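Local coordinates for protein Blo t 1 allergen (Blomia tropicalis, PDB 5JT8) that is a mite allergen of the papain-like cysteine protease family that probably cleaves peptide bonds once its propeptide, probably inhibitory, is removed, at residues N73-S76 with E82-F85; R127-G132 with S157-E162. All coordinates share one frame; numbering follows the deposited sequence.

Interaction 1: N73-S76 with E82-F85; sequences NEYS and EFSF
Tyr75 sits in a type I beta turn running from Asn73 to Ser76, and its CA lies 7.1 Å from the CA of Phe83 on the helix that follows. The turn is closed by the backbone bond from Ser76 N to Asn73 O. Two side chains brace it. Asn73 OD1 accepts from Tyr75 N at 3.0 Å, in the carbonyl plane and on a lone pair, which makes an Asx turn. Ser76 OG accepts from Asn73 N at 2.7 Å in a nearly straight bond.

The contact itself is a single aromatic pair. Phe83 pushes the CE1 corner of its ring over one face of the Tyr75 ring, off its centre. The closest atoms are Phe83 CE1 and Tyr75 CG, 3.2 Å apart, so the packing is tight. Phe83 CE1 also reaches Tyr75 CB, at 3.5 Å. The rings meet obliquely, their planes at 49° and centroids 4.9 Å apart. With CG anti to the backbone N (chi1 -175°), the Phe83 ring stands out from the helix and reaches the turn. Glu74 CG covers the opposite face of the Tyr75 ring, over its centre. The tyrosine is thus held between an aliphatic chain and a phenyl ring.

Both aromatic residues are buried. The Tyr75 hydroxyl bonds to Gly132 O of the protease part, and Trp303 meets the tyrosine edge-to-face. Trp303 also meets the ring of Phe83. The pair therefore joins the loop after helix 42-62 to helix 80-88 within the I29 propeptide region, where both parts pack against loops of the papain-like enzyme.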
ATOM      1  N   ASN A  73       9.246   6.099  12.462  1.00 51.63           N
ATOM      2  CA  ASN A  73       7.970   6.681  12.084  1.00 51.35           C
ATOM      3  C   ASN A  73       6.888   6.363  13.112  1.00 52.85           C
ATOM      4  O   ASN A  73       7.167   5.770  14.164  1.00 52.07           O
ATOM      5  CB  ASN A  73       7.544   6.184  10.705  1.00 49.87           C
ATOM      6  CG  ASN A  73       7.583   4.678  10.603  1.00 51.41           C
ATOM      7  OD1 ASN A  73       6.824   3.974  11.281  1.00 43.86           O
ATOM      8  ND2 ASN A  73       8.475   4.168   9.752  1.00 52.59           N
ATOM      9  N   GLU A  74       5.655   6.737  12.778  1.00 53.20           N
ATOM     10  CA  GLU A  74       4.494   6.595  13.661  1.00 58.37           C
ATOM     11  C   GLU A  74       4.302   5.173  14.197  1.00 59.11           C
ATOM     12  O   GLU A  74       3.694   4.970  15.249  1.00 60.83           O
ATOM     13  CB  GLU A  74       3.224   7.038  12.921  1.00 59.21           C
ATOM     14  CG  GLU A  74       2.855   6.141  11.739  1.00 60.18           C
ATOM     15  CD  GLU A  74       1.522   6.505  11.099  1.00 58.70           C
ATOM     16  OE1 GLU A  74       0.475   6.288  11.749  1.00 65.75           O
ATOM     17  OE2 GLU A  74       1.520   7.009   9.952  1.00 47.79           O
ATOM     18  N   TYR A  75       4.826   4.195  13.471  1.00 56.80           N
ATOM     19  CA  TYR A  75       4.620   2.795  13.811  1.00 55.28           C
ATOM     20  C   TYR A  75       5.766   2.192  14.623  1.00 55.11           C
ATOM     21  O   TYR A  75       5.703   1.026  15.006  1.00 52.99           O
ATOM     22  CB  TYR A  75       4.438   1.973  12.538  1.00 49.30           C
ATOM     23  CG  TYR A  75       3.240   2.346  11.695  1.00 51.41           C
ATOM     24  CD1 TYR A  75       1.950   2.284  12.219  1.00 50.48           C
ATOM     25  CD2 TYR A  75       3.395   2.719  10.357  1.00 42.11           C
ATOM     26  CE1 TYR A  75       0.854   2.612  11.450  1.00 50.39           C
ATOM     27  CE2 TYR A  75       2.305   3.045   9.581  1.00 45.29           C
ATOM     28  CZ  TYR A  75       1.037   2.988  10.128  1.00 49.66           C
ATOM     29  OH  TYR A  75      -0.053   3.306   9.349  1.00 48.70           O
ATOM     30  N   SER A  76       6.807   2.981  14.874  1.00 59.42           N
ATOM     31  CA  SER A  76       8.063   2.467  15.435  1.00 62.27           C
ATOM     32  C   SER A  76       7.960   1.935  16.862  1.00 71.22           C
ATOM     33  O   SER A  76       8.956   1.489  17.439  1.00 75.37           O
ATOM     34  CB  SER A  76       9.134   3.559  15.401  1.00 61.90           C
ATOM     35  OG  SER A  76       9.408   3.965  14.076  1.00 59.49           O
ATOM     36  N   GLU A  82       3.706  -7.284  15.924  1.00 61.29           N
ATOM     37  CA  GLU A  82       2.579  -6.392  16.211  1.00 61.92           C
ATOM     38  C   GLU A  82       2.184  -5.549  14.994  1.00 59.95           C
ATOM     39  O   GLU A  82       1.006  -5.480  14.628  1.00 59.94           O
ATOM     40  CB  GLU A  82       2.911  -5.477  17.404  1.00 65.01           C
ATOM     41  CG  GLU A  82       2.957  -6.202  18.750  1.00 66.78           C
ATOM     42  CD  GLU A  82       3.117  -5.261  19.944  1.00 71.76           C
ATOM     43  OE1 GLU A  82       3.730  -4.181  19.797  1.00 72.90           O
ATOM     44  OE2 GLU A  82       2.624  -5.608  21.040  1.00 76.70           O
ATOM     45  N   PHE A  83       3.176  -4.911  14.378  1.00 55.03           N
ATOM     46  CA  PHE A  83       2.972  -4.108  13.173  1.00 46.81           C
ATOM     47  C   PHE A  83       2.279  -4.921  12.075  1.00 47.38           C
ATOM     48  O   PHE A  83       1.267  -4.498  11.508  1.00 34.06           O
ATOM     49  CB  PHE A  83       4.315  -3.568  12.676  1.00 43.41           C
ATOM     50  CG  PHE A  83       4.202  -2.636  11.506  1.00 49.72           C
ATOM     51  CD1 PHE A  83       3.419  -1.498  11.581  1.00 58.48           C
ATOM     52  CD2 PHE A  83       4.903  -2.884  10.339  1.00 41.60           C
ATOM     53  CE1 PHE A  83       3.322  -0.637  10.505  1.00 57.22           C
ATOM     54  CE2 PHE A  83       4.815  -2.024   9.264  1.00 45.44           C
ATOM     55  CZ  PHE A  83       4.023  -0.898   9.344  1.00 49.31           C
ATOM     56  N   SER A  84       2.828  -6.096  11.787  1.00 48.54           N
ATOM     57  CA  SER A  84       2.221  -7.005  10.826  1.00 43.73           C
ATOM     58  C   SER A  84       0.738  -7.243  11.143  1.00 44.16           C
ATOM     59  O   SER A  84      -0.106  -7.202  10.253  1.00 42.77           O
ATOM     60  CB  SER A  84       2.987  -8.330  10.802  1.00 42.49           C
ATOM     61  OG  SER A  84       2.359  -9.258   9.932  1.00 45.33           O
ATOM     62  N   PHE A  85       0.427  -7.486  12.412  1.00 47.78           N
ATOM     63  CA  PHE A  85      -0.963  -7.625  12.837  1.00 47.92           C
ATOM     64  C   PHE A  85      -1.736  -6.312  12.657  1.00 46.98           C
ATOM     65  O   PHE A  85      -2.878  -6.315  12.197  1.00 45.97           O
ATOM     66  CB  PHE A  85      -1.045  -8.092  14.296  1.00 51.21           C
ATOM     67  CG  PHE A  85      -2.427  -8.519  14.711  1.00 52.55           C
ATOM     68  CD1 PHE A  85      -2.890  -9.793  14.421  1.00 54.08           C
ATOM     69  CD2 PHE A  85      -3.273  -7.643  15.372  1.00 51.27           C
ATOM     70  CE1 PHE A  85      -4.174 -10.191  14.801  1.00 57.57           C
ATOM     71  CE2 PHE A  85      -4.550  -8.034  15.752  1.00 53.12           C
ATOM     72  CZ  PHE A  85      -5.002  -9.306  15.464  1.00 52.82           C
TER

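Interaction 2: R127-G132 with S157-E162; sequences RIRQQG and SIELSE. With NO3 (nitrate ion), chain I.
The Arg129 guanidinium has Glu159 CG over one face, 3.3 Å above its plane, and Arg127 O over the opposite face. A nitrate ion, probably from the crystallisation liquor, lies at its edge. Nitrate O3 accepts from Arg129 NH1 at 2.7 Å and more weakly from Arg129 NH2 at 2.9 Å. Nitrate O1 takes a longer bond from Arg127 N, at 3.3 Å.

The Glu159 carboxylate is stacked on the guanidinium, with the planes 7° apart. Glu159 OE2 is 3.6 Å from Arg129 NH1, a long salt bridge. No N-H points at this oxygen, so the attraction is of charges alone. Glu159 is extended beyond CG, which lays its chain across the guanidinium. A bend at chi2 (-58°) brings the Arg129 guanidinium to Glu159 and the nitrate. Glu162 OE2, 5.0 Å from Arg129 NE, may add to the attraction by its charge.

Glu147 on helix 139-154 forms a second salt bridge with Arg129 NH2 and also takes the N-H of Leu160. The contact thus joins the loops before and after this helix, the long one following the modified Cys137 in the papain fold, alongside strand 294-300 and just ahead of helix 162-168.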
ATOM      1  N   ARG A 127      -2.337  13.498  -3.937  1.00 33.88           N
ATOM      2  CA  ARG A 127      -1.401  13.597  -2.829  1.00 34.80           C
ATOM      3  C   ARG A 127      -1.332  12.326  -2.008  1.00 34.59           C
ATOM      4  O   ARG A 127      -2.277  11.542  -1.971  1.00 33.98           O
ATOM      5  CB  ARG A 127      -1.773  14.781  -1.928  1.00 34.83           C
ATOM      6  CG  ARG A 127      -1.593  16.136  -2.598  1.00 42.31           C
ATOM      7  CD  ARG A 127      -1.625  17.261  -1.571  1.00 56.36           C
ATOM      8  NE  ARG A 127      -0.527  18.216  -1.754  1.00 68.85           N
ATOM      9  CZ  ARG A 127       0.742  17.983  -1.411  1.00 70.87           C
ATOM     10  NH1 ARG A 127       1.095  16.815  -0.875  1.00 67.93           N
ATOM     11  NH2 ARG A 127       1.664  18.915  -1.614  1.00 71.15           N
ATOM     12  N   ILE A 128      -0.202  12.142  -1.341  1.00 38.67           N
ATOM     13  CA  ILE A 128       0.045  10.957  -0.539  1.00 34.30           C
ATOM     14  C   ILE A 128      -0.898  10.931   0.665  1.00 30.15           C
ATOM     15  O   ILE A 128      -1.088  11.945   1.333  1.00 39.05           O
ATOM     16  CB  ILE A 128       1.527  10.911  -0.091  1.00 33.68           C
ATOM     17  CG1 ILE A 128       2.422  10.513  -1.279  1.00 29.11           C
ATOM     18  CG2 ILE A 128       1.728   9.978   1.087  1.00 29.84           C
ATOM     19  CD1 ILE A 128       2.318   9.053  -1.669  1.00 30.16           C
ATOM     20  N   ARG A 129      -1.499   9.770   0.926  1.00 30.56           N
ATOM     21  CA  ARG A 129      -2.447   9.622   2.034  1.00 30.15           C
ATOM     22  C   ARG A 129      -1.797   8.935   3.224  1.00 30.45           C
ATOM     23  O   ARG A 129      -0.687   8.408   3.119  1.00 37.08           O
ATOM     24  CB  ARG A 129      -3.674   8.823   1.597  1.00 30.61           C
ATOM     25  CG  ARG A 129      -4.216   9.159   0.212  1.00 33.97           C
ATOM     26  CD  ARG A 129      -4.605  10.640   0.066  1.00 37.14           C
ATOM     27  NE  ARG A 129      -5.377  10.880  -1.160  1.00 38.11           N
ATOM     28  CZ  ARG A 129      -5.679  12.087  -1.638  1.00 39.83           C
ATOM     29  NH1 ARG A 129      -5.273  13.181  -1.004  1.00 34.07           N
ATOM     30  NH2 ARG A 129      -6.391  12.201  -2.752  1.00 43.30           N
ATOM     31  N   GLN A 130      -2.504   8.903   4.348  1.00 31.36           N
ATOM     32  CA  GLN A 130      -1.981   8.276   5.563  1.00 38.59           C
ATOM     33  C   GLN A 130      -3.035   7.395   6.238  1.00 37.04           C
ATOM     34  O   GLN A 130      -4.013   7.908   6.757  1.00 33.10           O
ATOM     35  CB  GLN A 130      -1.493   9.345   6.548  1.00 37.72           C
ATOM     36  CG  GLN A 130      -0.638   8.786   7.677  1.00 42.10           C
ATOM     37  CD  GLN A 130       0.151   9.857   8.427  1.00 51.27           C
ATOM     38  OE1 GLN A 130      -0.137  11.061   8.337  1.00 53.52           O
ATOM     39  NE2 GLN A 130       1.157   9.417   9.176  1.00 49.19           N
ATOM     40  N   GLN A 131      -2.841   6.078   6.241  1.00 34.38           N
ATOM     41  CA  GLN A 131      -3.875   5.187   6.776  1.00 33.99           C
ATOM     42  C   GLN A 131      -3.937   5.227   8.308  1.00 36.24           C
ATOM     43  O   GLN A 131      -4.976   4.925   8.901  1.00 34.61           O
ATOM     44  CB  GLN A 131      -3.650   3.749   6.293  1.00 32.16           C
ATOM     45  CG  GLN A 131      -2.378   3.103   6.825  1.00 30.57           C
ATOM     46  CD  GLN A 131      -2.141   1.723   6.238  1.00 29.57           C
ATOM     47  OE1 GLN A 131      -1.608   1.598   5.143  1.00 34.76           O
ATOM     48  NE2 GLN A 131      -2.552   0.679   6.963  1.00 30.06           N
ATOM     49  N   GLY A 132      -2.829   5.603   8.943  1.00 37.72           N
ATOM     50  CA  GLY A 132      -2.763   5.663  10.400  1.00 35.15           C
ATOM     51  C   GLY A 132      -2.942   4.303  11.067  1.00 40.10           C
ATOM     52  O   GLY A 132      -2.531   3.262  10.535  1.00 34.33           O
ATOM     53  N   SER A 157      -8.895  15.568 -10.677  1.00 31.12           N
ATOM     54  CA  SER A 157      -8.298  15.225  -9.391  1.00 35.35           C
ATOM     55  C   SER A 157      -9.416  15.013  -8.383  1.00 36.20           C
ATOM     56  O   SER A 157     -10.128  15.946  -8.033  1.00 38.03           O
ATOM     57  CB  SER A 157      -7.347  16.326  -8.905  1.00 35.31           C
ATOM     58  OG  SER A 157      -6.353  16.579  -9.874  1.00 39.86           O
ATOM     59  N   ILE A 158      -9.574  13.780  -7.927  1.00 40.35           N
ATOM     60  CA  ILE A 158     -10.579  13.481  -6.921  1.00 40.00           C
ATOM     61  C   ILE A 158      -9.935  12.770  -5.748  1.00 38.44           C
ATOM     62  O   ILE A 158      -8.897  12.093  -5.879  1.00 31.62           O
ATOM     63  CB  ILE A 158     -11.714  12.619  -7.490  1.00 47.74           C
ATOM     64  CG1 ILE A 158     -11.152  11.291  -7.994  1.00 56.91           C
ATOM     65  CG2 ILE A 158     -12.436  13.358  -8.617  1.00 49.72           C
ATOM     66  CD1 ILE A 158     -12.121  10.483  -8.838  1.00 61.72           C
ATOM     67  N   GLU A 159     -10.538  12.959  -4.587  1.00 31.44           N
ATOM     68  CA  GLU A 159     -10.132  12.248  -3.400  1.00 35.76           C
ATOM     69  C   GLU A 159     -11.298  11.369  -2.970  1.00 36.93           C
ATOM     70  O   GLU A 159     -12.343  11.873  -2.548  1.00 38.66           O
ATOM     71  CB  GLU A 159      -9.742  13.209  -2.283  1.00 35.70           C
ATOM     72  CG  GLU A 159      -9.240  12.487  -1.055  1.00 40.93           C
ATOM     73  CD  GLU A 159      -8.719  13.421   0.007  1.00 49.83           C
ATOM     74  OE1 GLU A 159      -8.797  14.657  -0.187  1.00 52.72           O
ATOM     75  OE2 GLU A 159      -8.234  12.909   1.041  1.00 56.60           O
ATOM     76  N   LEU A 160     -11.121  10.062  -3.104  1.00 30.95           N
ATOM     77  CA  LEU A 160     -12.175   9.118  -2.778  1.00 30.16           C
ATOM     78  C   LEU A 160     -12.158   8.739  -1.301  1.00 30.88           C
ATOM     79  O   LEU A 160     -11.141   8.892  -0.613  1.00 34.54           O
ATOM     80  CB  LEU A 160     -12.049   7.873  -3.648  1.00 28.64           C
ATOM     81  CG  LEU A 160     -12.154   8.117  -5.153  1.00 34.21           C
ATOM     82  CD1 LEU A 160     -11.905   6.828  -5.926  1.00 30.21           C
ATOM     83  CD2 LEU A 160     -13.490   8.719  -5.538  1.00 29.02           C
ATOM     84  N   SER A 161     -13.296   8.243  -0.830  1.00 31.65           N
ATOM     85  CA  SER A 161     -13.464   7.821   0.559  1.00 33.66           C
ATOM     86  C   SER A 161     -12.973   6.392   0.821  1.00 39.50           C
ATOM     87  O   SER A 161     -13.678   5.423   0.512  1.00 36.40           O
ATOM     88  CB  SER A 161     -14.946   7.924   0.950  1.00 34.30           C
ATOM     89  OG  SER A 161     -15.172   7.521   2.285  1.00 35.23           O
ATOM     90  N   GLU A 162     -11.779   6.261   1.395  1.00 35.89           N
ATOM     91  CA  GLU A 162     -11.325   4.969   1.892  1.00 30.58           C
ATOM     92  C   GLU A 162     -12.244   4.435   2.988  1.00 31.91           C
ATOM     93  O   GLU A 162     -12.432   3.225   3.115  1.00 31.64           O
ATOM     94  CB  GLU A 162      -9.892   5.049   2.428  1.00 30.23           C
ATOM     95  CG  GLU A 162      -8.817   5.074   1.352  1.00 28.80           C
ATOM     96  CD  GLU A 162      -8.626   6.457   0.741  1.00 32.67           C
ATOM     97  OE1 GLU A 162      -9.273   7.425   1.212  1.00 34.19           O
ATOM     98  OE2 GLU A 162      -7.815   6.579  -0.210  1.00 35.56           O
TER
HETATM   99  N   NO3 I 406      -6.002  15.153  -3.990  1.00 79.36           N
HETATM  100  O1  NO3 I 406      -4.862  15.500  -4.420  1.00 70.31           O
HETATM  101  O2  NO3 I 406      -6.937  14.888  -4.805  1.00 79.04           O
HETATM  102  O3  NO3 I 406      -6.213  15.073  -2.742  1.00 86.10           O

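In the fold
From the N terminus, helix 42-62 of the propeptide region leads to interaction 1, which closes a short loop of five residues between 73-76 and 82-85. The chain then passes helix 94-100 and enters the papain-like part. Interaction 2 closes a longer loop there, carrying helix 139-154 between 127-132 and 157-162. The two loops follow in series and neither nest nor cross. Their centres are about 20 Å apart, yet 73-76 and 127-132 touch directly. Glu74 OE2 is 2.6 Å from Gln130 NE2, a probable hydrogen bond. Segment 127-132 therefore links propeptide to enzyme, consistent with an inhibitory prodomain lying against its protease.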